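Side-chain contacts in periplasmic binding protein/LacI transcriptional regulator (Burkholderia graminis C4D1M, PDB 5HQJ), which probably serves as the sugar-binding receptor of an ABC transporter and holds alpha-D-arabinopyranose in the cleft between its two lobes: residues 44-49 and 58-63; 72-77 and 99-104; 123-128 and 281-286; 228-233 and 258-263. All blocks are in the same frame, centred on the assembly; numbering follows the deposited sequence.

Overall arrangement
Interactions 1, 2 and 3 all belong to the lobe built on the parallel sheet that includes strands 59-62 and 127-129, and each touches the other two. Val-63 CG1 lies 3.4 Å from Ile-76 CG2, joining interaction 1 to interaction 2, while Val-58 CG1 reaches Val-281 CG2 of interaction 3 at 4.2 Å. Between interactions 2 and 3, Met-102 CE packs on Arg-124 CB. Interaction 4 lies in the other lobe, its centre about 34, 41 and 43 Å from the centres of interactions 1, 2 and 3. In interaction 1 the side chain of Cys-45 is about 8 Å from the bound alpha-D-arabinopyranose.

Interaction 1. Residues 44-49 and 58-63; sequences DCNKGA and VKYQWV
Asn-46 lays its carboxamide flat over the indole of Trp-62, with the two planes only 5° apart. CG sits 3.4 Å from Trp-62 CD2, near the seam of the two fused rings, and ND2 spreads over the five-membered ring. Farther back along the side chain, CB stands almost on the normal of the six-membered ring, 3.5 Å from its centroid, and makes a CH-pi contact. With CG anti to the backbone N (chi1 -165°), the amide swings off helix 42-56 and over the indole. Its other end is tied as well: Tyr-60 OH donates to Asn-46 OD1 at 2.6 Å. That oxygen lies at the edge of the phenol ring, in its plane, while the hydroxyl is tilted 26° from the amide carbonyl plane. The stack and the bond together fix how the amide is turned. One helical turn on, the methyl of Ala-49 rests 3.6 Å from Tyr-60 CE1, and Cys-45 CB meets the far corner of the indole at CH2, 4.2 Å away. Tyr-60 and Trp-62, two residues apart, both face the helix, while both also touch Val-33 of the adjacent strand 30-34. The helix runs antiparallel to strand 59-62, as the connecting helix does in a beta-alpha-beta unit, here strand 30-34, helix 42-56 and strand 59-62, at the edge of the lobe's parallel sheet.

Interaction 2. Residues 72-77 and 99-104; sequences TQVQII and ESVMKR
Val-101 is the first residue of 99-104 to meet the other helix, and it takes the largest share of the contact, wedged between Val-74 and Ile-77. Its two methyls divide the work. CG1, held between the backbone N and the carbonyl carbon (chi1 66°), fits against Val-74 CG1 at 3.8 Å and is equally close to the CD1 end of Ile-77. CG2 turns to the branch methyl of the isoleucine, 3.7 Å from Ile-77 CG2. The beta carbon is covered too, since Val-74 CG1 comes within 3.8 Å of Val-101 CB. Ile-77 thus straddles its neighbour, touching CG2 with one branch and CG1 with the tip of the other.

Next in sequence, Met-102, present as selenomethionine, offers only the start of its chain to the partner helix: Ile-77 CD1 lies 3.8 Å from Met-102 CG. Beyond that point the side chain bends at chi3 (67°) and runs in beneath the helices. Arg-104 closes the segment without a close touch on 72-77, yet its guanidinium makes a salt bridge with Glu-78, one residue past the end of that segment.

The two helical segments run nearly parallel, 11° apart with their axes 9.5 Å from each other, and lie side by side on one face of the parallel sheet. Ile-77 packs down on Ile-88 of strand 87-90, and Met-102 spans Ile-90 of that strand and Val-112 and Thr-114 of strand 111-115.

Interaction 3. Residues 123-128 and 281-286; sequences GRSMYI and VAQIQG
The chain leading into strand 127-129 of the parallel sheet meets the last turn of helix 269-284 here, through the single long side chain of Gln-283. Its NE2 donates to Ser-125 OG at 2.9 Å, a bent bond with an N-H...O angle of 135° and the hydroxyl 22° out of the amide plane. The glutamine gets there by stretching fully beyond CG (chi2 172°), which carries the amide from the helix to the serine. The stronger partner of the same nitrogen is Glu-288 OE2, so the bent bond to Ser-125 is the second of two. Ser-125 OG in turn is hydrogen-bonded to the carbonyl of Val-112, on strand 111-115, which links the helix end to the sheet by way of the serine. The selenium of Met-126, a selenomethionine whose side chain crosses the glutamine at a slant, lies 3.5 Å from Gln-283 NE2, and that side chain also touches His-279 one turn back on the helix. Just past the glutamine the helix stops: Gly-286, at positive phi, is the C-prime residue, Gln-287 N bonds back to Ala-282 O and Gly-286 N to Gln-283 O, the signature of a Schellman motif.

Interaction 4. Residues 228-233 and 258-263; sequences VLNTRE and DGYIQG
Tyr-260 OH donates a weak hydrogen bond of 2.9 Å to Asn-230 OD1. The asparagine side chain crosses the tyrosine at about a right angle, its amide plane 37° from the ring. CG stands anti to the backbone N (chi1 -157°), which brings the carboxamide up to the hydroxyl. Leu-229, the last residue of helix 221-229, and Asn-230 just after it both meet the ring of Tyr-260. Leu-229 CB comes 3.6 Å from Tyr-260 CD1, approaching obliquely, and its CD1 methyl runs back toward the tyrosine's backbone, 3.9 Å from Tyr-260 O.

Tyr-260 belongs to the link from helix 250-258 to strand 263-266, so the contact joins the C-terminal end of helix 221-229 to the loop that follows the next helix, 250-258, in the lobe built on the mixed sheet. Helix 250-258 finishes in a Schellman motif at Gly-259, whose positive phi turns the chain into the tyrosine. Lys-238 makes a cation-pi contact with the ring and bonds to the carbonyl of Asp-258. On the other segment, Thr-231 OG1 turns back to bond with Val-228 O in the last turn of helix 221-229. A water at the ring's edge, in its plane, weakly bridges the two segments, accepting from Asn-230 ND2 at 3.1 Å and donating to Asp-258 OD2 at 3.4 Å.

Interaction 1. Residues 44-49 and 58-63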
loop_
_atom_site.group_PDB
_atom_site.type_symbol
_atom_site.label_atom_id
_atom_site.label_comp_id
_atom_site.label_asym_id
_atom_site.label_seq_id
_atom_site.Cartn_x
_atom_site.Cartn_y
_atom_site.Cartn_z
ATOM N N ASP A 44 -8.378 -3.998 6.221
ATOM C CA ASP A 44 -9.072 -2.716 6.404
ATOM C C ASP A 44 -9.859 -2.325 5.152
ATOM O O ASP A 44 -10.930 -1.730 5.242
ATOM C CB ASP A 44 -8.095 -1.582 6.728
ATOM C CG ASP A 44 -7.742 -1.466 8.227
ATOM O OD1 ASP A 44 -8.545 -1.876 9.089
ATOM O OD2 ASP A 44 -6.644 -0.921 8.524
ATOM N N CYS A 45 -9.312 -2.612 3.978
ATOM C CA CYS A 45 -10.006 -2.299 2.750
ATOM C C CYS A 45 -11.293 -3.091 2.618
ATOM O O CYS A 45 -12.339 -2.553 2.222
ATOM C CB CYS A 45 -9.076 -2.588 1.561
ATOM S SG CYS A 45 -7.539 -1.624 1.530
ATOM N N ASN A 46 -11.201 -4.380 2.945
ATOM C CA ASN A 46 -12.363 -5.237 3.065
ATOM C C ASN A 46 -13.381 -4.658 4.039
ATOM O O ASN A 46 -14.558 -4.529 3.710
ATOM C CB ASN A 46 -11.908 -6.637 3.490
ATOM C CG ASN A 46 -12.980 -7.699 3.305
ATOM O OD1 ASN A 46 -14.023 -7.458 2.699
ATOM N ND2 ASN A 46 -12.691 -8.903 3.782
ATOM N N LYS A 47 -12.954 -4.325 5.253
ATOM C CA LYS A 47 -13.880 -3.725 6.235
ATOM C C LYS A 47 -14.645 -2.498 5.689
ATOM O O LYS A 47 -15.891 -2.434 5.759
ATOM C CB LYS A 47 -13.105 -3.350 7.489
ATOM C CG LYS A 47 -13.927 -2.599 8.523
ATOM C CD LYS A 47 -13.106 -2.299 9.746
ATOM C CE LYS A 47 -13.928 -1.559 10.762
ATOM N NZ LYS A 47 -13.091 -1.151 11.909
ATOM N N GLY A 48 -13.921 -1.570 5.079
ATOM C CA GLY A 48 -14.523 -0.352 4.580
ATOM C C GLY A 48 -15.437 -0.655 3.401
ATOM O O GLY A 48 -16.510 -0.097 3.278
ATOM N N ALA A 49 -15.021 -1.558 2.518
ATOM C CA ALA A 49 -15.870 -1.897 1.377
ATOM C C ALA A 49 -17.155 -2.615 1.833
ATOM O O ALA A 49 -18.257 -2.320 1.355
ATOM C CB ALA A 49 -15.084 -2.751 0.373
ATOM N N VAL A 58 -26.185 -3.587 -1.488
ATOM C CA VAL A 58 -25.792 -4.353 -2.665
ATOM C C VAL A 58 -25.090 -5.648 -2.270
ATOM O O VAL A 58 -24.622 -5.802 -1.134
ATOM C CB VAL A 58 -24.886 -3.520 -3.586
ATOM C CG1 VAL A 58 -25.487 -2.151 -3.794
ATOM C CG2 VAL A 58 -23.479 -3.383 -3.014
ATOM N N LYS A 59 -25.034 -6.576 -3.220
ATOM C CA LYS A 59 -24.260 -7.798 -3.081
ATOM C C LYS A 59 -22.790 -7.442 -3.189
ATOM O O LYS A 59 -22.401 -6.658 -4.050
ATOM C CB LYS A 59 -24.662 -8.826 -4.154
ATOM C CG LYS A 59 -23.583 -9.857 -4.500
ATOM C CD LYS A 59 -23.233 -10.767 -3.324
ATOM C CE LYS A 59 -22.056 -11.683 -3.647
ATOM N NZ LYS A 59 -21.489 -12.315 -2.419
ATOM N N TYR A 60 -21.984 -8.029 -2.309
ATOM C CA TYR A 60 -20.576 -7.716 -2.208
ATOM C C TYR A 60 -19.765 -9.003 -2.120
ATOM O O TYR A 60 -20.134 -9.901 -1.364
ATOM C CB TYR A 60 -20.337 -6.830 -0.972
ATOM C CG TYR A 60 -18.880 -6.673 -0.583
ATOM C CD1 TYR A 60 -18.038 -5.814 -1.275
ATOM C CD2 TYR A 60 -18.351 -7.379 0.487
ATOM C CE1 TYR A 60 -16.713 -5.678 -0.915
ATOM C CE2 TYR A 60 -17.029 -7.248 0.859
ATOM C CZ TYR A 60 -16.206 -6.407 0.151
ATOM O OH TYR A 60 -14.877 -6.252 0.500
ATOM N N GLN A 61 -18.680 -9.099 -2.895
ATOM C CA GLN A 61 -17.672 -10.135 -2.671
ATOM C C GLN A 61 -16.248 -9.591 -2.615
ATOM O O GLN A 61 -15.835 -8.673 -3.352
ATOM C CB GLN A 61 -17.751 -11.232 -3.751
ATOM C CG GLN A 61 -18.246 -10.716 -5.046
ATOM C CD GLN A 61 -18.246 -11.746 -6.158
ATOM O OE1 GLN A 61 -17.695 -12.840 -6.021
ATOM N NE2 GLN A 61 -18.870 -11.394 -7.273
ATOM N N TRP A 62 -15.494 -10.211 -1.725
ATOM C CA TRP A 62 -14.072 -10.003 -1.574
ATOM C C TRP A 62 -13.366 -11.191 -2.217
ATOM O O TRP A 62 -13.546 -12.328 -1.778
ATOM C CB TRP A 62 -13.774 -9.848 -0.072
ATOM C CG TRP A 62 -12.373 -9.663 0.357
ATOM C CD1 TRP A 62 -11.576 -10.585 0.956
ATOM C CD2 TRP A 62 -11.603 -8.465 0.274
ATOM N NE1 TRP A 62 -10.358 -10.036 1.265
ATOM C CE2 TRP A 62 -10.348 -8.732 0.850
ATOM C CE3 TRP A 62 -11.855 -7.176 -0.220
ATOM C CZ2 TRP A 62 -9.345 -7.788 0.917
ATOM C CZ3 TRP A 62 -10.839 -6.229 -0.136
ATOM C CH2 TRP A 62 -9.608 -6.543 0.404
ATOM N N VAL A 63 -12.615 -10.925 -3.281
ATOM C CA VAL A 63 -11.977 -11.971 -4.080
ATOM C C VAL A 63 -10.458 -11.886 -3.978
ATOM O O VAL A 63 -9.828 -10.931 -4.448
ATOM C CB VAL A 63 -12.414 -11.872 -5.546
ATOM C CG1 VAL A 63 -11.975 -13.113 -6.313
ATOM C CG2 VAL A 63 -13.931 -11.698 -5.619
#

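Interaction 2. Residues 72-77 and 99-104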
loop_
_atom_site.group_PDB
_atom_site.type_symbol
_atom_site.label_atom_id
_atom_site.label_comp_id
_atom_site.label_asym_id
_atom_site.label_seq_id
_atom_site.Cartn_x
_atom_site.Cartn_y
_atom_site.Cartn_z
ATOM N N THR A 72 -2.876 -14.366 -12.044
ATOM C CA THR A 72 -3.855 -14.750 -11.043
ATOM C C THR A 72 -5.026 -13.759 -10.990
ATOM O O THR A 72 -6.177 -14.156 -10.791
ATOM C CB THR A 72 -3.238 -14.826 -9.646
ATOM O OG1 THR A 72 -2.001 -15.560 -9.680
ATOM C CG2 THR A 72 -4.234 -15.491 -8.694
ATOM N N GLN A 73 -4.729 -12.476 -11.175
ATOM C CA GLN A 73 -5.781 -11.455 -11.135
ATOM C C GLN A 73 -6.533 -11.362 -12.463
ATOM O O GLN A 73 -7.688 -10.968 -12.486
ATOM C CB GLN A 73 -5.203 -10.080 -10.755
ATOM C CG GLN A 73 -5.059 -9.832 -9.229
ATOM C CD GLN A 73 -4.537 -8.431 -8.908
ATOM O OE1 GLN A 73 -3.865 -7.814 -9.718
ATOM N NE2 GLN A 73 -4.864 -7.927 -7.722
ATOM N N VAL A 74 -5.906 -11.753 -13.572
ATOM C CA VAL A 74 -6.641 -11.807 -14.836
ATOM C C VAL A 74 -7.742 -12.874 -14.748
ATOM O O VAL A 74 -8.884 -12.628 -15.129
ATOM C CB VAL A 74 -5.702 -12.090 -16.050
ATOM C CG1 VAL A 74 -6.491 -12.148 -17.355
ATOM C CG2 VAL A 74 -4.641 -11.013 -16.148
ATOM N N GLN A 75 -7.405 -14.052 -14.227
ATOM C CA GLN A 75 -8.388 -15.123 -14.108
ATOM C C GLN A 75 -9.596 -14.661 -13.306
ATOM O O GLN A 75 -10.739 -14.943 -13.683
ATOM C CB GLN A 75 -7.768 -16.370 -13.463
ATOM C CG GLN A 75 -6.970 -17.218 -14.436
ATOM C CD GLN A 75 -7.814 -17.705 -15.603
ATOM O OE1 GLN A 75 -8.883 -18.286 -15.409
ATOM N NE2 GLN A 75 -7.351 -17.437 -16.828
ATOM N N ILE A 76 -9.353 -13.918 -12.227
ATOM C CA ILE A 76 -10.449 -13.445 -11.377
ATOM C C ILE A 76 -11.392 -12.511 -12.128
ATOM O O ILE A 76 -12.612 -12.602 -11.988
ATOM C CB ILE A 76 -9.930 -12.723 -10.128
ATOM C CG1 ILE A 76 -9.259 -13.726 -9.190
ATOM C CG2 ILE A 76 -11.090 -12.035 -9.398
ATOM C CD1 ILE A 76 -8.553 -13.097 -7.997
ATOM N N ILE A 77 -10.835 -11.613 -12.930
ATOM C CA ILE A 77 -11.668 -10.665 -13.657
ATOM C C ILE A 77 -12.494 -11.383 -14.741
ATOM O O ILE A 77 -13.659 -11.046 -14.933
ATOM C CB ILE A 77 -10.805 -9.505 -14.256
ATOM C CG1 ILE A 77 -10.175 -8.697 -13.108
ATOM C CG2 ILE A 77 -11.664 -8.572 -15.096
ATOM C CD1 ILE A 77 -8.985 -7.866 -13.498
ATOM N N GLU A 99 -4.021 -4.961 -17.953
ATOM C CA GLU A 99 -4.621 -3.948 -18.825
ATOM C C GLU A 99 -5.657 -4.539 -19.781
ATOM O O GLU A 99 -6.718 -3.956 -19.997
ATOM C CB GLU A 99 -3.549 -3.220 -19.649
ATOM C CG GLU A 99 -2.483 -2.524 -18.825
ATOM C CD GLU A 99 -1.534 -1.711 -19.669
ATOM O OE1 GLU A 99 -1.695 -1.724 -20.905
ATOM O OE2 GLU A 99 -0.621 -1.077 -19.106
ATOM N N SER A 100 -5.344 -5.692 -20.369
ATOM C CA SER A 100 -6.175 -6.241 -21.428
ATOM C C SER A 100 -7.544 -6.735 -20.946
ATOM O O SER A 100 -8.569 -6.434 -21.558
ATOM C CB SER A 100 -5.421 -7.381 -22.126
ATOM O OG SER A 100 -4.069 -7.415 -21.688
ATOM N N VAL A 101 -7.568 -7.498 -19.860
ATOM C CA VAL A 101 -8.829 -8.050 -19.370
ATOM C C VAL A 101 -9.704 -6.960 -18.733
ATOM O O VAL A 101 -10.931 -7.048 -18.748
ATOM C CB VAL A 101 -8.579 -9.194 -18.361
ATOM C CG1 VAL A 101 -7.913 -8.670 -17.077
ATOM C CG2 VAL A 101 -9.878 -9.932 -18.042
HETATM N N MSE A 102 -9.084 -5.919 -18.201
HETATM C CA MSE A 102 -9.864 -4.833 -17.604
HETATM C C MSE A 102 -10.605 -4.026 -18.662
HETATM O O MSE A 102 -11.715 -3.550 -18.424
HETATM C CB MSE A 102 -8.963 -3.922 -16.764
HETATM C CG MSE A 102 -8.538 -4.606 -15.466
HETATM SE SE MSE A 102 -7.340 -3.593 -14.330
HETATM C CE MSE A 102 -8.593 -2.164 -13.853
ATOM N N LYS A 103 -10.007 -3.912 -19.842
ATOM C CA LYS A 103 -10.674 -3.269 -20.957
ATOM C C LYS A 103 -11.887 -4.056 -21.447
ATOM O O LYS A 103 -12.905 -3.455 -21.755
ATOM C CB LYS A 103 -9.699 -3.054 -22.114
ATOM C CG LYS A 103 -8.634 -2.020 -21.808
ATOM C CD LYS A 103 -8.222 -1.231 -23.029
ATOM C CE LYS A 103 -7.448 0.028 -22.623
ATOM N NZ LYS A 103 -8.306 1.266 -22.561
ATOM N N ARG A 104 -11.795 -5.385 -21.503
ATOM C CA ARG A 104 -12.932 -6.191 -21.959
ATOM C C ARG A 104 -14.111 -6.074 -21.000
ATOM O O ARG A 104 -15.256 -5.915 -21.429
ATOM C CB ARG A 104 -12.534 -7.659 -22.114
ATOM C CG ARG A 104 -11.112 -7.863 -22.613
ATOM C CD ARG A 104 -10.980 -9.167 -23.387
ATOM N NE ARG A 104 -11.710 -10.244 -22.720
ATOM C CZ ARG A 104 -11.183 -11.077 -21.824
ATOM N NH1 ARG A 104 -9.900 -10.987 -21.489
ATOM N NH2 ARG A 104 -11.942 -12.012 -21.267
#

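Interaction 3. Residues 123-128 and 281-286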
loop_
_atom_site.group_PDB
_atom_site.type_symbol
_atom_site.label_atom_id
_atom_site.label_comp_id
_atom_site.label_asym_id
_atom_site.label_seq_id
_atom_site.Cartn_x
_atom_site.Cartn_y
_atom_site.Cartn_z
ATOM N N GLY A 123 -7.744 1.521 -18.557
ATOM C CA GLY A 123 -9.005 2.149 -18.908
ATOM C C GLY A 123 -9.925 2.293 -17.718
ATOM O O GLY A 123 -11.100 2.643 -17.857
ATOM N N ARG A 124 -9.392 2.013 -16.535
ATOM C CA ARG A 124 -10.182 2.130 -15.309
ATOM C C ARG A 124 -10.711 3.559 -15.203
ATOM O O ARG A 124 -10.083 4.496 -15.696
ATOM C CB ARG A 124 -9.349 1.739 -14.081
ATOM C CG ARG A 124 -8.469 2.829 -13.479
ATOM C CD ARG A 124 -7.340 3.329 -14.394
ATOM N NE ARG A 124 -6.520 4.281 -13.649
ATOM C CZ ARG A 124 -6.799 5.576 -13.497
ATOM N NH1 ARG A 124 -7.874 6.120 -14.070
ATOM N NH2 ARG A 124 -5.994 6.339 -12.768
ATOM N N SER A 125 -11.874 3.700 -14.584
ATOM C CA SER A 125 -12.564 4.986 -14.493
ATOM C C SER A 125 -11.776 5.971 -13.652
ATOM O O SER A 125 -11.752 7.167 -13.916
ATOM C CB SER A 125 -13.966 4.809 -13.897
ATOM O OG SER A 125 -13.936 4.328 -12.556
HETATM N N MSE A 126 -11.138 5.452 -12.619
HETATM C CA MSE A 126 -10.523 6.302 -11.626
HETATM C C MSE A 126 -9.690 5.475 -10.658
HETATM O O MSE A 126 -9.875 4.260 -10.552
HETATM C CB MSE A 126 -11.587 7.089 -10.861
HETATM C CG MSE A 126 -12.491 6.230 -10.034
HETATM SE SE MSE A 126 -13.957 7.204 -9.175
HETATM C CE MSE A 126 -12.977 7.914 -7.637
ATOM N N TYR A 127 -8.770 6.169 -9.990
ATOM C CA TYR A 127 -7.919 5.644 -8.929
ATOM C C TYR A 127 -8.214 6.304 -7.597
ATOM O O TYR A 127 -8.241 7.544 -7.487
ATOM C CB TYR A 127 -6.444 5.848 -9.304
ATOM C CG TYR A 127 -5.462 5.691 -8.142
ATOM C CD1 TYR A 127 -5.092 4.444 -7.685
ATOM C CD2 TYR A 127 -4.899 6.799 -7.523
ATOM C CE1 TYR A 127 -4.204 4.315 -6.636
ATOM C CE2 TYR A 127 -4.026 6.670 -6.476
ATOM C CZ TYR A 127 -3.669 5.417 -6.039
ATOM O OH TYR A 127 -2.777 5.278 -4.997
ATOM N N ILE A 128 -8.434 5.469 -6.599
ATOM C CA ILE A 128 -8.593 5.904 -5.240
ATOM C C ILE A 128 -7.416 5.440 -4.392
ATOM O O ILE A 128 -7.260 4.245 -4.127
ATOM C CB ILE A 128 -9.889 5.341 -4.635
ATOM C CG1 ILE A 128 -11.082 5.755 -5.506
ATOM C CG2 ILE A 128 -10.056 5.759 -3.172
ATOM C CD1 ILE A 128 -12.357 5.005 -5.166
ATOM N N VAL A 281 -20.876 1.894 -7.097
ATOM C CA VAL A 281 -22.328 1.929 -7.111
ATOM C C VAL A 281 -22.837 3.142 -7.889
ATOM O O VAL A 281 -23.784 3.043 -8.672
ATOM C CB VAL A 281 -22.924 1.959 -5.682
ATOM C CG1 VAL A 281 -24.430 2.197 -5.753
ATOM C CG2 VAL A 281 -22.623 0.665 -4.952
ATOM N N ALA A 282 -22.214 4.292 -7.675
ATOM C CA ALA A 282 -22.643 5.500 -8.361
ATOM C C ALA A 282 -22.437 5.399 -9.875
ATOM O O ALA A 282 -23.234 5.933 -10.649
ATOM C CB ALA A 282 -21.905 6.687 -7.818
ATOM N N GLN A 283 -21.368 4.729 -10.293
ATOM C CA GLN A 283 -21.087 4.563 -11.714
ATOM C C GLN A 283 -22.061 3.561 -12.322
ATOM O O GLN A 283 -22.599 3.793 -13.399
ATOM C CB GLN A 283 -19.645 4.115 -11.932
ATOM C CG GLN A 283 -18.597 5.232 -11.640
ATOM C CD GLN A 283 -17.165 4.706 -11.665
ATOM O OE1 GLN A 283 -16.921 3.587 -12.111
ATOM N NE2 GLN A 283 -16.218 5.504 -11.171
ATOM N N ILE A 284 -22.285 2.461 -11.607
ATOM C CA ILE A 284 -23.246 1.447 -12.015
ATOM C C ILE A 284 -24.629 2.061 -12.194
ATOM O O ILE A 284 -25.328 1.767 -13.163
ATOM C CB ILE A 284 -23.318 0.306 -10.981
ATOM C CG1 ILE A 284 -22.016 -0.496 -10.996
ATOM C CG2 ILE A 284 -24.509 -0.610 -11.263
ATOM C CD1 ILE A 284 -21.810 -1.373 -9.807
ATOM N N GLN A 285 -25.019 2.922 -11.261
ATOM C CA GLN A 285 -26.346 3.510 -11.300
ATOM C C GLN A 285 -26.405 4.812 -12.120
ATOM O O GLN A 285 -27.398 5.537 -12.076
ATOM C CB GLN A 285 -26.844 3.741 -9.874
ATOM C CG GLN A 285 -27.684 2.590 -9.356
ATOM C CD GLN A 285 -28.274 2.849 -7.985
ATOM O OE1 GLN A 285 -27.881 3.787 -7.289
ATOM N NE2 GLN A 285 -29.231 2.013 -7.589
ATOM N N GLY A 286 -25.347 5.091 -12.877
ATOM C CA GLY A 286 -25.360 6.164 -13.861
ATOM C C GLY A 286 -25.423 7.599 -13.354
ATOM O O GLY A 286 -25.946 8.471 -14.048
#

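Interaction 4. Residues 228-233 and 258-263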
loop_
_atom_site.group_PDB
_atom_site.type_symbol
_atom_site.label_atom_id
_atom_site.label_comp_id
_atom_site.label_asym_id
_atom_site.label_seq_id
_atom_site.Cartn_x
_atom_site.Cartn_y
_atom_site.Cartn_z
ATOM N N VAL A 228 14.218 -7.750 13.984
ATOM C CA VAL A 228 15.674 -7.940 13.926
ATOM C C VAL A 228 16.371 -7.161 15.031
ATOM O O VAL A 228 17.297 -7.672 15.687
ATOM C CB VAL A 228 16.204 -7.555 12.559
ATOM C CG1 VAL A 228 17.752 -7.544 12.557
ATOM C CG2 VAL A 228 15.687 -8.559 11.516
ATOM N N LEU A 229 15.903 -5.947 15.272
ATOM C CA LEU A 229 16.453 -5.124 16.343
ATOM C C LEU A 229 16.182 -5.701 17.723
ATOM O O LEU A 229 16.892 -5.375 18.673
ATOM C CB LEU A 229 15.880 -3.714 16.248
ATOM C CG LEU A 229 16.409 -2.896 15.066
ATOM C CD1 LEU A 229 15.830 -1.497 15.204
ATOM C CD2 LEU A 229 17.921 -2.826 15.008
ATOM N N ASN A 230 15.186 -6.567 17.839
ATOM C CA ASN A 230 14.835 -7.124 19.119
ATOM C C ASN A 230 15.482 -8.503 19.290
ATOM O O ASN A 230 14.849 -9.448 19.753
ATOM C CB ASN A 230 13.316 -7.224 19.272
ATOM C CG ASN A 230 12.862 -7.267 20.733
ATOM O OD1 ASN A 230 13.670 -7.186 21.652
ATOM N ND2 ASN A 230 11.556 -7.382 20.941
ATOM N N THR A 231 16.748 -8.608 18.899
ATOM C CA THR A 231 17.503 -9.852 19.024
ATOM C C THR A 231 18.793 -9.590 19.775
ATOM O O THR A 231 19.221 -8.456 19.878
ATOM C CB THR A 231 17.851 -10.494 17.650
ATOM O OG1 THR A 231 18.571 -9.566 16.806
ATOM C CG2 THR A 231 16.588 -10.997 16.933
ATOM N N ARG A 232 19.445 -10.645 20.248
ATOM C CA ARG A 232 20.724 -10.451 20.919
ATOM C C ARG A 232 21.746 -9.861 19.941
ATOM O O ARG A 232 22.444 -8.904 20.302
ATOM C CB ARG A 232 21.253 -11.749 21.518
ATOM C CG ARG A 232 22.440 -11.546 22.439
ATOM C CD ARG A 232 22.067 -10.626 23.578
ATOM N NE ARG A 232 22.765 -10.959 24.817
ATOM C CZ ARG A 232 22.324 -10.648 26.032
ATOM N NH1 ARG A 232 21.174 -10.000 26.187
ATOM N NH2 ARG A 232 23.029 -10.993 27.099
ATOM N N GLU A 233 21.849 -10.436 18.739
ATOM C CA GLU A 233 22.869 -10.006 17.780
ATOM C C GLU A 233 22.808 -8.539 17.449
ATOM O O GLU A 233 23.854 -7.913 17.279
ATOM C CB GLU A 233 22.793 -10.781 16.445
ATOM C CG GLU A 233 23.811 -10.212 15.414
ATOM C CD GLU A 233 23.989 -11.040 14.135
ATOM O OE1 GLU A 233 23.296 -12.058 13.946
ATOM O OE2 GLU A 233 24.862 -10.647 13.315
ATOM N N ASP A 258 7.573 0.466 21.281
ATOM C CA ASP A 258 8.809 -0.054 21.895
ATOM C C ASP A 258 10.077 0.736 21.564
ATOM O O ASP A 258 11.124 0.467 22.135
ATOM C CB ASP A 258 9.062 -1.504 21.449
ATOM C CG ASP A 258 8.080 -2.494 22.039
ATOM O OD1 ASP A 258 7.385 -2.141 23.009
ATOM O OD2 ASP A 258 8.035 -3.642 21.531
ATOM N N GLY A 259 9.992 1.664 20.617
ATOM C CA GLY A 259 11.144 2.491 20.257
ATOM C C GLY A 259 11.999 1.941 19.132
ATOM O O GLY A 259 13.090 2.438 18.841
ATOM N N TYR A 260 11.543 0.857 18.515
ATOM C CA TYR A 260 12.283 0.247 17.397
ATOM C C TYR A 260 11.994 0.948 16.061
ATOM O O TYR A 260 12.772 0.843 15.101
ATOM C CB TYR A 260 11.934 -1.237 17.301
ATOM C CG TYR A 260 12.425 -2.058 18.440
ATOM C CD1 TYR A 260 13.772 -2.175 18.662
ATOM C CD2 TYR A 260 11.542 -2.715 19.281
ATOM C CE1 TYR A 260 14.263 -2.944 19.707
ATOM C CE2 TYR A 260 12.022 -3.484 20.338
ATOM C CZ TYR A 260 13.392 -3.580 20.539
ATOM O OH TYR A 260 13.932 -4.330 21.567
ATOM N N ILE A 261 10.850 1.614 16.010
ATOM C CA ILE A 261 10.398 2.404 14.873
ATOM C C ILE A 261 10.152 3.818 15.382
ATOM O O ILE A 261 9.594 3.986 16.473
ATOM C CB ILE A 261 9.130 1.761 14.254
ATOM C CG1 ILE A 261 9.461 0.326 13.796
ATOM C CG2 ILE A 261 8.522 2.610 13.113
ATOM C CD1 ILE A 261 8.291 -0.474 13.281
ATOM N N GLN A 262 10.579 4.823 14.623
ATOM C CA GLN A 262 10.491 6.237 15.036
ATOM C C GLN A 262 9.329 6.980 14.403
ATOM O O GLN A 262 8.843 7.961 14.952
ATOM C CB GLN A 262 11.801 6.958 14.711
ATOM C CG GLN A 262 12.953 6.672 15.669
ATOM C CD GLN A 262 13.304 5.207 15.748
ATOM O OE1 GLN A 262 13.586 4.565 14.738
ATOM N NE2 GLN A 262 13.239 4.654 16.943
ATOM N N GLY A 263 8.874 6.516 13.251
ATOM C CA GLY A 263 7.769 7.170 12.572
ATOM C C GLY A 263 7.122 6.226 11.601
ATOM O O GLY A 263 7.806 5.343 11.053
HETATM O O HOH W 1 10.436 -5.476 23.064
#